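Local coordinates for protein fatty acid synthase 1, isoform A (Drosophila melanogaster, PDB 6FN6) that probably makes long-chain saturated fatty acids from acetyl-CoA and malonyl-CoA with NADPH, and is represented here by its modifying dehydratase, enoylreductase and ketoreductase region, at residues S767-Q770 / L771-E775; K754-E757 / R758-G761; A320-L323 / L324-E328. All coordinates share one frame; numbering follows the deposited sequence.

Contact 1: S767-Q770 / L771-E775; sequences SFEQ and LVLRE
Arg774 folds its side chain back along the helix over Gln770, one turn earlier: NH2 comes to 3.4 Å from Gln770 CB, and the carbonyl oxygen of Gln770 lies over one face of the guanidinium. The chain is extended at chi2 and turns at chi3 (-70°), which brings the guanidinium back toward the preceding turn. The same carbonyl accepts the amide of Arg774, Gln770 O to Arg774 N 2.9 Å. Next along the helix, Glu769 and Leu773 lie side by side and point the same way, the methyl CD1 of Leu773 resting 4.0 Å from Glu769 CG. In the backbone, Leu773 N donates to Glu769 O at 3.1 Å, and Val772 N to Phe768 O at 2.9 Å; the bond from Leu771 N to Ser767 O is weak. These residues make up helix 768-775 and its approach, which follow strand 760-762 in the Rossmann-type nucleotide-binding part of the enoylreductase, a member of the zinc-binding dehydrogenase family. Beyond the helix, the extended chain of Glu769 carries OE1 into a salt bridge with Arg798, while the hydroxyl of Ser767 is hydrogen-bonded to Asp765. The buried ring of Phe768 packs edge-to-face with His714 and also touches Ala795 and Ser796 of helix 791-797. The second subunit reaches Gln770, Leu773 and Arg774: Asp230 of that subunit packs on Leu773 and Arg774, and Leu115 of that subunit on Gln770.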
loop_
_atom_site.group_PDB
_atom_site.type_symbol
_atom_site.label_atom_id
_atom_site.label_comp_id
_atom_site.label_asym_id
_atom_site.label_seq_id
_atom_site.Cartn_x
_atom_site.Cartn_y
_atom_site.Cartn_z
ATOM N N SER A 767 3.866 16.934 11.183
ATOM C CA SER A 767 4.951 17.209 12.125
ATOM C C SER A 767 5.056 16.146 13.214
ATOM O O SER A 767 6.144 15.895 13.734
ATOM C CB SER A 767 4.765 18.584 12.768
ATOM O OG SER A 767 3.713 18.567 13.717
ATOM N N PHE A 768 3.936 15.513 13.547
ATOM C CA PHE A 768 3.910 14.548 14.642
ATOM C C PHE A 768 4.838 13.363 14.381
ATOM O O PHE A 768 5.267 12.687 15.316
ATOM C CB PHE A 768 2.482 14.054 14.890
ATOM C CG PHE A 768 1.896 13.278 13.745
ATOM C CD1 PHE A 768 2.164 11.928 13.591
ATOM C CD2 PHE A 768 1.063 13.899 12.830
ATOM C CE1 PHE A 768 1.621 11.216 12.538
ATOM C CE2 PHE A 768 0.515 13.193 11.778
ATOM C CZ PHE A 768 0.792 11.850 11.632
ATOM N N GLU A 769 5.149 13.113 13.113
ATOM C CA GLU A 769 6.067 12.037 12.760
ATOM C C GLU A 769 7.442 12.279 13.379
ATOM O O GLU A 769 8.005 11.394 14.025
ATOM C CB GLU A 769 6.183 11.908 11.239
ATOM C CG GLU A 769 7.083 10.773 10.777
ATOM C CD GLU A 769 7.246 10.740 9.272
ATOM O OE1 GLU A 769 6.378 11.299 8.567
ATOM O OE2 GLU A 769 8.246 10.166 8.793
ATOM N N GLN A 770 7.977 13.480 13.181
ATOM C CA GLN A 770 9.281 13.832 13.726
ATOM C C GLN A 770 9.238 13.774 15.245
ATOM O O GLN A 770 10.162 13.273 15.881
ATOM C CB GLN A 770 9.716 15.225 13.263
ATOM C CG GLN A 770 10.140 15.304 11.802
ATOM C CD GLN A 770 8.981 15.119 10.847
ATOM O OE1 GLN A 770 7.926 15.733 11.007
ATOM N NE2 GLN A 770 9.169 14.268 9.846
ATOM N N LEU A 771 8.151 14.281 15.819
ATOM C CA LEU A 771 7.997 14.330 17.269
ATOM C C LEU A 771 8.066 12.940 17.885
ATOM O O LEU A 771 8.785 12.718 18.860
ATOM C CB LEU A 771 6.668 14.994 17.634
ATOM C CG LEU A 771 6.327 15.145 19.122
ATOM C CD1 LEU A 771 5.462 16.376 19.338
ATOM C CD2 LEU A 771 5.623 13.911 19.682
ATOM N N VAL A 772 7.311 12.008 17.314
ATOM C CA VAL A 772 7.222 10.657 17.853
ATOM C C VAL A 772 8.552 9.936 17.702
ATOM O O VAL A 772 9.029 9.303 18.641
ATOM C CB VAL A 772 6.083 9.873 17.178
ATOM C CG1 VAL A 772 6.148 8.391 17.545
ATOM C CG2 VAL A 772 4.744 10.460 17.574
ATOM N N LEU A 773 9.140 10.023 16.515
ATOM C CA LEU A 773 10.414 9.369 16.253
ATOM C C LEU A 773 11.494 9.942 17.171
ATOM O O LEU A 773 12.386 9.220 17.617
ATOM C CB LEU A 773 10.813 9.532 14.784
ATOM C CG LEU A 773 9.931 8.813 13.758
ATOM C CD1 LEU A 773 10.397 9.117 12.343
ATOM C CD2 LEU A 773 9.913 7.308 13.990
ATOM N N ARG A 774 11.411 11.241 17.448
ATOM C CA ARG A 774 12.362 11.895 18.347
ATOM C C ARG A 774 12.224 11.391 19.778
ATOM O O ARG A 774 13.220 11.113 20.449
ATOM C CB ARG A 774 12.166 13.410 18.339
ATOM C CG ARG A 774 13.285 14.192 17.679
ATOM C CD ARG A 774 13.154 15.671 17.992
ATOM N NE ARG A 774 12.012 16.272 17.309
ATOM C CZ ARG A 774 12.068 16.866 16.120
ATOM N NH1 ARG A 774 13.216 16.950 15.457
ATOM N NH2 ARG A 774 10.967 17.380 15.590
ATOM N N GLU A 775 10.983 11.282 20.236
ATOM C CA GLU A 775 10.699 10.905 21.614
ATOM C C GLU A 775 10.888 9.409 21.824
ATOM O O GLU A 775 11.080 8.950 22.950
ATOM C CB GLU A 775 9.275 11.318 21.996
ATOM C CG GLU A 775 9.077 12.824 22.079
ATOM C CD GLU A 775 9.938 13.462 23.150
ATOM O OE1 GLU A 775 9.930 12.962 24.296
ATOM O OE2 GLU A 775 10.631 14.458 22.847
#

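Contact 2: K754-E757 / R758-G761; sequences KLQE and RNIG
With CG anti to its own carbonyl carbon (chi1 -72°), Asn759 lays its carboxamide alongside Gln756, CG standing 4.0 Å from Gln756 CB. The rest of the Gln756 chain bends at chi2 and leads off, so its CB alone faces the asparagine. Ile760 has the same first torsion, chi1 -56°, and a straight chi2; this reaches CD1 out to Leu755 CD2 at 4.4 Å, a loose apolar contact across the turn. Two successive backbone bonds hold the bend: Asn759 N to Gln756 O at 2.8 Å and Ile760 N to Glu757 O at 3.1 Å. Each links residues three apart, as in a 3-10 turn. The buried Asn759 is fixed further by ND2, which donates to Val735 O, whereas the Arg758 guanidinium pairs with Glu775. Ile760 also packs on Thr737 and Val739 of strand 734-739 and on Leu749 of helix 742-751. The turn thus delivers the chain from helix 742-751 into strand 760-762, an outer strand of the parallel sheet of the enoylreductase's Rossmann-type nucleotide-binding fold.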
loop_
_atom_site.group_PDB
_atom_site.type_symbol
_atom_site.label_atom_id
_atom_site.label_comp_id
_atom_site.label_asym_id
_atom_site.label_seq_id
_atom_site.Cartn_x
_atom_site.Cartn_y
_atom_site.Cartn_z
ATOM N N LYS A 754 -0.979 12.166 33.904
ATOM C CA LYS A 754 0.352 11.968 33.334
ATOM C C LYS A 754 0.327 11.943 31.808
ATOM O O LYS A 754 0.825 11.004 31.189
ATOM C CB LYS A 754 0.962 10.648 33.830
ATOM C CG LYS A 754 2.448 10.480 33.509
ATOM C CD LYS A 754 3.118 9.411 34.367
ATOM C CE LYS A 754 2.585 8.018 34.032
ATOM N NZ LYS A 754 3.288 6.929 34.771
ATOM N N LEU A 755 -0.270 12.963 31.201
ATOM C CA LEU A 755 -0.071 13.217 29.779
ATOM C C LEU A 755 1.046 14.236 29.566
ATOM O O LEU A 755 0.944 15.376 30.017
ATOM C CB LEU A 755 -1.369 13.693 29.132
ATOM C CG LEU A 755 -1.553 13.376 27.645
ATOM C CD1 LEU A 755 -1.438 11.878 27.361
ATOM C CD2 LEU A 755 -2.893 13.905 27.152
ATOM N N GLN A 756 2.114 13.825 28.892
ATOM C CA GLN A 756 3.275 14.690 28.714
ATOM C C GLN A 756 3.091 15.662 27.547
ATOM O O GLN A 756 2.689 15.255 26.459
ATOM C CB GLN A 756 4.532 13.846 28.488
ATOM C CG GLN A 756 4.815 12.836 29.591
ATOM C CD GLN A 756 5.206 13.496 30.897
ATOM O OE1 GLN A 756 5.870 14.533 30.907
ATOM N NE2 GLN A 756 4.791 12.900 32.010
ATOM N N GLU A 757 3.384 16.941 27.773
ATOM C CA GLU A 757 3.322 17.941 26.706
ATOM C C GLU A 757 4.219 17.520 25.545
ATOM O O GLU A 757 3.909 17.770 24.379
ATOM C CB GLU A 757 3.751 19.320 27.214
ATOM C CG GLU A 757 2.848 19.910 28.277
ATOM C CD GLU A 757 3.387 21.211 28.837
ATOM O OE1 GLU A 757 4.430 21.687 28.337
ATOM O OE2 GLU A 757 2.785 21.745 29.793
ATOM N N ARG A 758 5.335 16.878 25.882
ATOM C CA ARG A 758 6.268 16.339 24.896
ATOM C C ARG A 758 5.579 15.378 23.936
ATOM O O ARG A 758 6.039 15.172 22.812
ATOM C CB ARG A 758 7.420 15.620 25.603
ATOM C CG ARG A 758 8.331 16.526 26.414
ATOM C CD ARG A 758 9.362 15.717 27.190
ATOM N NE ARG A 758 10.235 14.925 26.326
ATOM C CZ ARG A 758 11.347 15.377 25.755
ATOM N NH1 ARG A 758 11.741 16.629 25.942
ATOM N NH2 ARG A 758 12.071 14.570 24.991
ATOM N N ASN A 759 4.479 14.784 24.390
ATOM C CA ASN A 759 3.804 13.732 23.644
ATOM C C ASN A 759 2.570 14.215 22.876
ATOM O O ASN A 759 1.822 13.396 22.347
ATOM C CB ASN A 759 3.409 12.606 24.601
ATOM C CG ASN A 759 4.606 11.800 25.076
ATOM O OD1 ASN A 759 5.752 12.162 24.816
ATOM N ND2 ASN A 759 4.344 10.711 25.788
ATOM N N ILE A 760 2.356 15.527 22.812
ATOM C CA ILE A 760 1.221 16.073 22.065
ATOM C C ILE A 760 1.696 16.758 20.790
ATOM O O ILE A 760 2.304 17.827 20.836
ATOM C CB ILE A 760 0.401 17.054 22.924
ATOM C CG1 ILE A 760 -0.070 16.368 24.210
ATOM C CG2 ILE A 760 -0.785 17.598 22.125
ATOM C CD1 ILE A 760 -0.871 17.264 25.143
ATOM N N GLY A 761 1.375 16.157 19.651
ATOM C CA GLY A 761 1.746 16.714 18.365
ATOM C C GLY A 761 0.600 17.472 17.725
ATOM O O GLY A 761 -0.436 17.696 18.350
#

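Contact 3: A320-L323 / L324-E328; sequences ANRL and LQIIE
Four consecutive alpha-helical bonds join Ala320-Leu323 to Leu324-Glu328, the first, Leu324 N to Ala320 O at 3.0 Å, being nearly straight and the last, Ile327 N to Leu323 O, also 3.0 Å. Arg322 and Gln325 run side by side, their guanidinium and amide planes 43° apart. Arg322 NH1 stands 3.5 Å from Gln325 NE2, met obliquely and with no hydrogen bond between them. The Arg322 side chain starts with CG anti to the backbone N (chi1 -177°), which sets that methylene across Ile326, whose CD1 lies 4.0 Å from Arg322 CG with the two chains at about a right angle. Ile326 further packs on Asp288 and Ile291 of helix 279-296, so replacing it with an alanine would probably open a gap against that helix and take away the methyl that lies against Arg322 CG. Leu323 and Ile327 both meet Phe376 of strand 374-380, while Asn321 hydrogen-bonds Ser356 and Leu353 O. Helix 320-329 connects parallel strands 303-309 and 334-341 as a beta-alpha-beta crossover, in a sheet whose strand order is that of class I methyltransferases, consistent with the pseudo-methyltransferase domain of animal fatty acid synthases.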
loop_
_atom_site.group_PDB
_atom_site.type_symbol
_atom_site.label_atom_id
_atom_site.label_comp_id
_atom_site.label_asym_id
_atom_site.label_seq_id
_atom_site.Cartn_x
_atom_site.Cartn_y
_atom_site.Cartn_z
ATOM N N ALA A 320 -51.948 43.025 -7.033
ATOM C CA ALA A 320 -51.708 42.745 -8.448
ATOM C C ALA A 320 -50.898 41.467 -8.685
ATOM O O ALA A 320 -51.276 40.630 -9.508
ATOM C CB ALA A 320 -51.000 43.925 -9.095
ATOM N N ASN A 321 -49.789 41.318 -7.965
ATOM C CA ASN A 321 -48.922 40.156 -8.137
ATOM C C ASN A 321 -49.692 38.868 -7.886
ATOM O O ASN A 321 -49.594 37.915 -8.658
ATOM C CB ASN A 321 -47.716 40.236 -7.198
ATOM C CG ASN A 321 -46.658 41.206 -7.686
ATOM O OD1 ASN A 321 -46.717 41.690 -8.817
ATOM N ND2 ASN A 321 -45.676 41.489 -6.836
ATOM N N ARG A 322 -50.451 38.840 -6.795
ATOM C CA ARG A 322 -51.225 37.659 -6.435
ATOM C C ARG A 322 -52.243 37.316 -7.518
ATOM O O ARG A 322 -52.438 36.148 -7.845
ATOM C CB ARG A 322 -51.931 37.868 -5.094
ATOM C CG ARG A 322 -52.712 36.655 -4.599
ATOM C CD ARG A 322 -51.808 35.470 -4.287
ATOM N NE ARG A 322 -50.868 35.762 -3.207
ATOM C CZ ARG A 322 -49.872 34.959 -2.845
ATOM N NH1 ARG A 322 -49.676 33.808 -3.475
ATOM N NH2 ARG A 322 -49.068 35.308 -1.851
ATOM N N LEU A 323 -52.893 38.336 -8.068
ATOM C CA LEU A 323 -53.887 38.120 -9.112
ATOM C C LEU A 323 -53.242 37.495 -10.343
ATOM O O LEU A 323 -53.716 36.482 -10.851
ATOM C CB LEU A 323 -54.578 39.430 -9.487
ATOM C CG LEU A 323 -55.310 40.168 -8.364
ATOM C CD1 LEU A 323 -55.989 41.411 -8.912
ATOM C CD2 LEU A 323 -56.322 39.263 -7.669
ATOM N N LEU A 324 -52.159 38.099 -10.820
ATOM C CA LEU A 324 -51.460 37.575 -11.985
ATOM C C LEU A 324 -50.958 36.162 -11.706
ATOM O O LEU A 324 -50.899 35.321 -12.604
ATOM C CB LEU A 324 -50.295 38.487 -12.371
ATOM C CG LEU A 324 -49.466 38.044 -13.581
ATOM C CD1 LEU A 324 -50.332 37.888 -14.826
ATOM C CD2 LEU A 324 -48.330 39.025 -13.838
ATOM N N GLN A 325 -50.600 35.906 -10.453
ATOM C CA GLN A 325 -50.099 34.597 -10.057
ATOM C C GLN A 325 -51.204 33.545 -10.138
ATOM O O GLN A 325 -50.959 32.405 -10.534
ATOM C CB GLN A 325 -49.516 34.658 -8.645
ATOM C CG GLN A 325 -48.627 33.480 -8.299
ATOM C CD GLN A 325 -48.012 33.601 -6.921
ATOM O OE1 GLN A 325 -47.646 34.693 -6.483
ATOM N NE2 GLN A 325 -47.897 32.476 -6.225
ATOM N N ILE A 326 -52.419 33.931 -9.762
ATOM C CA ILE A 326 -53.567 33.033 -9.833
ATOM C C ILE A 326 -53.889 32.743 -11.295
ATOM O O ILE A 326 -54.154 31.600 -11.669
ATOM C CB ILE A 326 -54.786 33.626 -9.106
ATOM C CG1 ILE A 326 -54.481 33.837 -7.625
ATOM C CG2 ILE A 326 -55.989 32.707 -9.243
ATOM C CD1 ILE A 326 -55.418 34.815 -6.943
ATOM N N ILE A 327 -53.869 33.787 -12.117
ATOM C CA ILE A 327 -54.176 33.656 -13.534
ATOM C C ILE A 327 -53.152 32.734 -14.187
ATOM O O ILE A 327 -53.509 31.709 -14.773
ATOM C CB ILE A 327 -54.210 35.032 -14.227
ATOM C CG1 ILE A 327 -55.319 35.898 -13.626
ATOM C CG2 ILE A 327 -54.417 34.871 -15.733
ATOM C CD1 ILE A 327 -55.268 37.353 -14.045
ATOM N N GLU A 328 -51.879 33.103 -14.071
ATOM C CA GLU A 328 -50.788 32.348 -14.683
ATOM C C GLU A 328 -50.842 30.882 -14.274
ATOM O O GLU A 328 -50.489 29.996 -15.051
ATOM C CB GLU A 328 -49.440 32.950 -14.283
ATOM C CG GLU A 328 -49.171 34.337 -14.853
ATOM C CD GLU A 328 -48.707 34.305 -16.297
ATOM O OE1 GLU A 328 -48.497 33.198 -16.834
ATOM O OE2 GLU A 328 -48.549 35.391 -16.895
#

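From the N terminus the chain reaches contact 3 first, then contact 2 and contact 1. Each is local and continuous, so none closes a long loop, and the three follow in series without nesting or crossing. Contact 3 belongs to helix 320-329 of the methyltransferase-like part, its nearest atoms about 55 Å from either of the others. Contacts 2 and 1 are neighbours, centres about 12 Å apart: the turn of 754-761 enters strand 760-762, and helix 768-775 comes next. They meet through a salt bridge, Arg758 NH2 to Glu775 OE2 at 2.6 Å, and through Leu771 CD1 on Gly761 CA at 3.9 Å, tying the helix to the sheet's outer strand.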